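Local coordinates for bifunctional dTDP-4-dehydrorhamnose 3,5-epimerase/dTDP-4-dehydrorhamnose reductase (Arabidopsis thaliana, PDB 4QQR), which catalyses the 3,5-epimerization of dTDP-4-keto-6-deoxyglucose and the NADPH-dependent reduction of the product to dTDP-L-rhamnose in cell-wall sugar biosynthesis, at residues A[197-206]-A[279-290]. Residues are numbered along the deposited sequence; the frame is centred on the assembly and turned at random.
Sequences MTILDELLPI and LMSIKESLIKFV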
ATOM      1  N   MET A 197       0.404 -17.832 -18.775  1.00 37.67           N
ATOM      2  CA  MET A 197      -0.881 -17.244 -19.150  1.00 36.58           C
ATOM      3  C   MET A 197      -2.008 -18.002 -18.483  1.00 36.73           C
ATOM      4  O   MET A 197      -1.836 -19.155 -18.066  1.00 38.18           O
ATOM      5  CB  MET A 197      -1.086 -17.257 -20.678  1.00 40.07           C
ATOM      6  CG  MET A 197       0.089 -16.725 -21.515  1.00 38.88           C
ATOM      7  SD  MET A 197      -0.439 -16.107 -23.129  1.00 39.45           S
ATOM      8  CE  MET A 197       1.106 -15.435 -23.755  1.00 40.33           C
ATOM      9  N   THR A 198      -3.162 -17.353 -18.399  1.00 35.92           N
ATOM     10  CA  THR A 198      -4.313 -17.898 -17.689  1.00 38.35           C
ATOM     11  C   THR A 198      -5.447 -18.228 -18.664  1.00 37.83           C
ATOM     12  O   THR A 198      -5.944 -17.343 -19.359  1.00 40.09           O
ATOM     13  CB  THR A 198      -4.828 -16.871 -16.629  1.00 37.96           C
ATOM     14  OG1 THR A 198      -3.766 -16.533 -15.730  1.00 37.24           O
ATOM     15  CG2 THR A 198      -5.994 -17.421 -15.839  1.00 34.81           C
ATOM     16  N   ILE A 199      -5.874 -19.487 -18.717  1.00 37.36           N
ATOM     17  CA  ILE A 199      -7.047 -19.827 -19.526  1.00 37.61           C
ATOM     18  C   ILE A 199      -8.307 -19.724 -18.679  1.00 37.65           C
ATOM     19  O   ILE A 199      -8.647 -20.657 -17.952  1.00 36.88           O
ATOM     20  CB  ILE A 199      -6.975 -21.241 -20.098  1.00 36.60           C
ATOM     21  CG1 ILE A 199      -5.669 -21.462 -20.851  1.00 33.50           C
ATOM     22  CG2 ILE A 199      -8.164 -21.475 -21.006  1.00 40.71           C
ATOM     23  CD1 ILE A 199      -5.478 -20.490 -21.967  1.00 36.02           C
ATOM     24  N   LEU A 200      -8.991 -18.583 -18.758  1.00 40.12           N
ATOM     25  CA  LEU A 200     -10.152 -18.322 -17.891  1.00 40.38           C
ATOM     26  C   LEU A 200     -11.216 -19.423 -17.923  1.00 40.46           C
ATOM     27  O   LEU A 200     -11.817 -19.729 -16.905  1.00 40.19           O
ATOM     28  CB  LEU A 200     -10.805 -16.982 -18.228  1.00 40.34           C
ATOM     29  CG  LEU A 200      -9.955 -15.731 -18.040  1.00 46.09           C
ATOM     30  CD1 LEU A 200     -10.734 -14.495 -18.470  1.00 42.63           C
ATOM     31  CD2 LEU A 200      -9.462 -15.617 -16.589  1.00 39.58           C
ATOM     32  N   ASP A 201     -11.445 -20.009 -19.094  1.00 43.60           N
ATOM     33  CA  ASP A 201     -12.457 -21.049 -19.257  1.00 41.59           C
ATOM     34  C   ASP A 201     -12.166 -22.273 -18.398  1.00 42.58           C
ATOM     35  O   ASP A 201     -13.091 -22.890 -17.874  1.00 42.54           O
ATOM     36  CB  ASP A 201     -12.560 -21.467 -20.727  1.00 44.30           C
ATOM     37  CG  ASP A 201     -13.162 -20.391 -21.595  1.00 47.83           C
ATOM     38  OD1 ASP A 201     -14.307 -20.581 -22.051  1.00 50.71           O
ATOM     39  OD2 ASP A 201     -12.495 -19.352 -21.811  1.00 49.98           O
ATOM     40  N   GLU A 202     -10.889 -22.635 -18.275  1.00 41.36           N
ATOM     41  CA  GLU A 202     -10.485 -23.721 -17.381  1.00 41.27           C
ATOM     42  C   GLU A 202     -10.291 -23.258 -15.927  1.00 40.17           C
ATOM     43  O   GLU A 202     -10.746 -23.921 -14.994  1.00 34.96           O
ATOM     44  CB  GLU A 202      -9.210 -24.394 -17.878  1.00 37.84           C
ATOM     45  CG  GLU A 202      -8.731 -25.500 -16.956  1.00 39.34           C
ATOM     46  CD  GLU A 202      -7.413 -26.103 -17.413  1.00 45.50           C
ATOM     47  OE1 GLU A 202      -6.745 -25.472 -18.263  1.00 45.02           O
ATOM     48  OE2 GLU A 202      -7.045 -27.202 -16.936  1.00 46.10           O
ATOM     49  N   LEU A 203      -9.627 -22.114 -15.757  1.00 37.63           N
ATOM     50  CA  LEU A 203      -9.168 -21.670 -14.446  1.00 39.29           C
ATOM     51  C   LEU A 203     -10.258 -21.025 -13.577  1.00 42.11           C
ATOM     52  O   LEU A 203     -10.268 -21.192 -12.347  1.00 39.90           O
ATOM     53  CB  LEU A 203      -7.971 -20.724 -14.585  1.00 41.79           C
ATOM     54  CG  LEU A 203      -6.574 -21.313 -14.361  1.00 41.30           C
ATOM     55  CD1 LEU A 203      -6.571 -22.170 -13.103  1.00 42.12           C
ATOM     56  CD2 LEU A 203      -6.138 -22.116 -15.550  1.00 39.51           C
ATOM     57  N   LEU A 204     -11.182 -20.304 -14.204  1.00 40.26           N
ATOM     58  CA  LEU A 204     -12.286 -19.711 -13.452  1.00 40.49           C
ATOM     59  C   LEU A 204     -13.167 -20.728 -12.726  1.00 39.86           C
ATOM     60  O   LEU A 204     -13.528 -20.519 -11.576  1.00 39.71           O
ATOM     61  CB  LEU A 204     -13.119 -18.749 -14.302  1.00 41.77           C
ATOM     62  CG  LEU A 204     -12.449 -17.391 -14.500  1.00 40.66           C
ATOM     63  CD1 LEU A 204     -13.409 -16.351 -15.063  1.00 44.54           C
ATOM     64  CD2 LEU A 204     -11.862 -16.922 -13.182  1.00 46.66           C
ATOM     65  N   PRO A 205     -13.513 -21.835 -13.388  1.00 41.60           N
ATOM     66  CA  PRO A 205     -14.202 -22.868 -12.601  1.00 42.73           C
ATOM     67  C   PRO A 205     -13.420 -23.332 -11.362  1.00 42.32           C
ATOM     68  O   PRO A 205     -14.003 -23.438 -10.283  1.00 40.87           O
ATOM     69  CB  PRO A 205     -14.375 -24.003 -13.614  1.00 38.54           C
ATOM     70  CG  PRO A 205     -14.512 -23.275 -14.906  1.00 39.93           C
ATOM     71  CD  PRO A 205     -13.562 -22.124 -14.832  1.00 39.36           C
ATOM     72  N   ILE A 206     -12.122 -23.586 -11.527  1.00 44.00           N
ATOM     73  CA  ILE A 206     -11.235 -23.988 -10.434  1.00 40.87           C
ATOM     74  C   ILE A 206     -11.257 -22.996  -9.274  1.00 40.98           C
ATOM     75  O   ILE A 206     -11.228 -23.379  -8.112  1.00 42.37           O
ATOM     76  CB  ILE A 206      -9.778 -24.166 -10.956  1.00 47.09           C
ATOM     77  CG1 ILE A 206      -9.650 -25.499 -11.720  1.00 44.87           C
ATOM     78  CG2 ILE A 206      -8.746 -24.039  -9.814  1.00 39.45           C
ATOM     79  CD1 ILE A 206      -8.443 -25.600 -12.627  1.00 39.44           C
ATOM     80  N   LEU A 279      -5.307 -29.990 -13.687  1.00 51.00           N
ATOM     81  CA  LEU A 279      -4.927 -28.733 -14.346  1.00 48.21           C
ATOM     82  C   LEU A 279      -4.033 -28.984 -15.560  1.00 46.70           C
ATOM     83  O   LEU A 279      -2.985 -29.614 -15.441  1.00 46.40           O
ATOM     84  CB  LEU A 279      -4.235 -27.789 -13.373  1.00 43.86           C
ATOM     85  CG  LEU A 279      -3.769 -26.420 -13.873  1.00 41.70           C
ATOM     86  CD1 LEU A 279      -4.930 -25.602 -14.362  1.00 43.33           C
ATOM     87  CD2 LEU A 279      -3.069 -25.683 -12.762  1.00 37.10           C
ATOM     88  N   MET A 280      -4.452 -28.479 -16.720  1.00 43.24           N
ATOM     89  CA  MET A 280      -3.718 -28.696 -17.962  1.00 45.78           C
ATOM     90  C   MET A 280      -2.729 -27.575 -18.274  1.00 46.72           C
ATOM     91  O   MET A 280      -2.881 -26.443 -17.797  1.00 44.06           O
ATOM     92  CB  MET A 280      -4.694 -28.815 -19.117  1.00 47.71           C
ATOM     93  CG  MET A 280      -5.884 -29.691 -18.820  1.00 49.66           C
ATOM     94  SD  MET A 280      -7.022 -29.635 -20.212  1.00 60.31           S
ATOM     95  CE  MET A 280      -5.906 -30.032 -21.559  1.00 48.05           C
ATOM     96  N   SER A 281      -1.721 -27.887 -19.086  1.00 41.15           N
ATOM     97  CA  SER A 281      -0.768 -26.867 -19.508  1.00 43.03           C
ATOM     98  C   SER A 281      -1.361 -25.975 -20.591  1.00 42.55           C
ATOM     99  O   SER A 281      -2.370 -26.330 -21.208  1.00 38.17           O
ATOM    100  CB  SER A 281       0.529 -27.500 -19.992  1.00 44.70           C
ATOM    101  OG  SER A 281       1.238 -28.032 -18.896  1.00 44.38           O
ATOM    102  N   ILE A 282      -0.728 -24.823 -20.818  1.00 39.52           N
ATOM    103  CA  ILE A 282      -1.310 -23.818 -21.703  1.00 40.44           C
ATOM    104  C   ILE A 282      -1.650 -24.406 -23.039  1.00 40.83           C
ATOM    105  O   ILE A 282      -2.809 -24.358 -23.459  1.00 42.18           O
ATOM    106  CB  ILE A 282      -0.415 -22.609 -21.958  1.00 40.70           C
ATOM    107  CG1 ILE A 282       0.863 -22.695 -21.127  1.00 41.93           C
ATOM    108  CG2 ILE A 282      -1.217 -21.306 -21.742  1.00 36.57           C
ATOM    109  CD1 ILE A 282       1.982 -23.469 -21.786  1.00 44.28           C
ATOM    110  N   LYS A 283      -0.642 -24.980 -23.693  1.00 42.60           N
ATOM    111  CA  LYS A 283      -0.820 -25.505 -25.042  1.00 42.17           C
ATOM    112  C   LYS A 283      -2.015 -26.440 -25.133  1.00 42.64           C
ATOM    113  O   LYS A 283      -2.922 -26.194 -25.938  1.00 40.90           O
ATOM    114  CB  LYS A 283       0.477 -26.113 -25.593  1.00 36.58           C
ATOM    115  CG  LYS A 283       1.576 -25.053 -25.769  1.00 45.25           C
ATOM    116  CD  LYS A 283       2.757 -25.540 -26.601  1.00 44.96           C
ATOM    117  CE  LYS A 283       3.905 -24.522 -26.561  1.00 40.44           C
ATOM    118  NZ  LYS A 283       5.150 -25.042 -27.213  1.00 41.03           N
ATOM    119  N   GLU A 284      -2.053 -27.470 -24.289  1.00 40.08           N
ATOM    120  CA  GLU A 284      -3.184 -28.388 -24.348  1.00 44.26           C
ATOM    121  C   GLU A 284      -4.475 -27.688 -23.920  1.00 45.90           C
ATOM    122  O   GLU A 284      -5.543 -27.958 -24.477  1.00 46.18           O
ATOM    123  CB  GLU A 284      -2.939 -29.705 -23.574  1.00 48.40           C
ATOM    124  CG  GLU A 284      -2.239 -29.572 -22.210  1.00 56.58           C
ATOM    125  CD  GLU A 284      -2.428 -30.805 -21.291  1.00 60.38           C
ATOM    126  OE1 GLU A 284      -2.718 -31.907 -21.819  1.00 67.30           O
ATOM    127  OE2 GLU A 284      -2.291 -30.672 -20.041  1.00 53.70           O
ATOM    128  N   SER A 285      -4.369 -26.769 -22.959  1.00 43.24           N
ATOM    129  CA  SER A 285      -5.538 -26.038 -22.461  1.00 43.04           C
ATOM    130  C   SER A 285      -6.048 -25.059 -23.511  1.00 42.73           C
ATOM    131  O   SER A 285      -7.259 -24.918 -23.700  1.00 42.53           O
ATOM    132  CB  SER A 285      -5.207 -25.305 -21.158  1.00 42.62           C
ATOM    133  OG  SER A 285      -6.345 -24.676 -20.600  1.00 40.65           O
ATOM    134  N   LEU A 286      -5.120 -24.384 -24.183  1.00 40.83           N
ATOM    135  CA  LEU A 286      -5.448 -23.578 -25.360  1.00 42.78           C
ATOM    136  C   LEU A 286      -6.186 -24.393 -26.431  1.00 45.12           C
ATOM    137  O   LEU A 286      -7.246 -23.970 -26.900  1.00 47.73           O
ATOM    138  CB  LEU A 286      -4.187 -22.950 -25.960  1.00 41.31           C
ATOM    139  CG  LEU A 286      -3.637 -21.714 -25.256  1.00 40.00           C
ATOM    140  CD1 LEU A 286      -2.209 -21.464 -25.664  1.00 38.25           C
ATOM    141  CD2 LEU A 286      -4.502 -20.518 -25.587  1.00 41.02           C
ATOM    142  N   ILE A 287      -5.630 -25.544 -26.816  1.00 40.67           N
ATOM    143  CA  ILE A 287      -6.266 -26.395 -27.824  1.00 46.69           C
ATOM    144  C   ILE A 287      -7.686 -26.798 -27.435  1.00 47.19           C
ATOM    145  O   ILE A 287      -8.629 -26.633 -28.209  1.00 47.37           O
ATOM    146  CB  ILE A 287      -5.451 -27.696 -28.119  1.00 46.90           C
ATOM    147  CG1 ILE A 287      -4.164 -27.377 -28.887  1.00 46.47           C
ATOM    148  CG2 ILE A 287      -6.294 -28.688 -28.896  1.00 42.78           C
ATOM    149  CD1 ILE A 287      -4.359 -26.373 -30.013  1.00 48.90           C
ATOM    150  N   LYS A 288      -7.822 -27.317 -26.221  1.00 44.53           N
ATOM    151  CA  LYS A 288      -9.061 -27.927 -25.775  1.00 45.46           C
ATOM    152  C   LYS A 288     -10.153 -26.913 -25.443  1.00 47.59           C
ATOM    153  O   LYS A 288     -11.333 -27.155 -25.712  1.00 50.92           O
ATOM    154  CB  LYS A 288      -8.792 -28.829 -24.570  1.00 48.29           C
ATOM    155  CG  LYS A 288     -10.039 -29.187 -23.794  1.00 48.96           C
ATOM    156  CD  LYS A 288      -9.724 -29.993 -22.552  1.00 55.12           C
ATOM    157  CE  LYS A 288     -11.011 -30.543 -21.942  1.00 61.26           C
ATOM    158  NZ  LYS A 288     -11.819 -31.288 -22.972  1.00 64.22           N
ATOM    159  N   PHE A 289      -9.770 -25.777 -24.873  1.00 45.45           N
ATOM    160  CA  PHE A 289     -10.765 -24.832 -24.373  1.00 46.83           C
ATOM    161  C   PHE A 289     -11.002 -23.675 -25.307  1.00 48.32           C
ATOM    162  O   PHE A 289     -12.078 -23.066 -25.286  1.00 51.03           O
ATOM    163  CB  PHE A 289     -10.369 -24.278 -23.005  1.00 44.51           C
ATOM    164  CG  PHE A 289     -10.448 -25.281 -21.901  1.00 45.58           C
ATOM    165  CD1 PHE A 289     -11.656 -25.525 -21.261  1.00 43.79           C
ATOM    166  CD2 PHE A 289      -9.319 -25.980 -21.502  1.00 42.13           C
ATOM    167  CE1 PHE A 289     -11.731 -26.447 -20.244  1.00 45.75           C
ATOM    168  CE2 PHE A 289      -9.385 -26.902 -20.484  1.00 44.75           C
ATOM    169  CZ  PHE A 289     -10.584 -27.140 -19.850  1.00 45.90           C
ATOM    170  N   VAL A 290      -9.995 -23.353 -26.112  1.00 47.22           N
ATOM    171  CA  VAL A 290     -10.063 -22.131 -26.902  1.00 49.76           C
ATOM    172  C   VAL A 290     -10.189 -22.397 -28.397  1.00 50.19           C
ATOM    173  O   VAL A 290     -11.166 -21.982 -29.016  1.00 52.83           O
ATOM    174  CB  VAL A 290      -8.886 -21.178 -26.593  1.00 46.21           C
ATOM    175  CG1 VAL A 290      -8.984 -19.925 -27.440  1.00 44.58           C
ATOM    176  CG2 VAL A 290      -8.885 -20.822 -25.108  1.00 46.70           C
TER
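Glu-202 sets its CB over one face of the Phe-289 ring, 3.7 Å from the centroid in a CH-pi contact that the flat ring invites; Lys-288 CG lies over the opposite face, Ser-285 CA at the edge in the ring plane, and Asp-201 CB approaches obliquely. With CG anti to the backbone N (chi1 178°) and the chain extended, Glu-202 passes out over the rim, its carboxylate plane 21° from the ring's. There OE1 accepts Ser-285 OG, a side chain short enough to fit, and OE2 takes Met-280 N on its syn side at 2.9 Å, nearly straight at 169°. A glutamate suits this buried spot, having a CB methylene for the ring and two oxygens for donors; Asn-223 ND2 adds a weak bond to OE1. Cutting Glu-202 back to an alanine is likely to leave Met-280 N and the Ser-285 hydroxyl without their acceptor and open a gap past the rim. Ile-199's two branches serve different partners, CD1 Leu-286 and CG2 Phe-289 CB and Val-290. Leu-279 CD1 meets Leu-203 and Ile-206. Segments 200-206 and 282-290 cross nearly perpendicularly; the contact joins helix 200-212, packed on helix 23-34 of the Rossmann fold, to the C-terminal helix of this RmlD-family reductase.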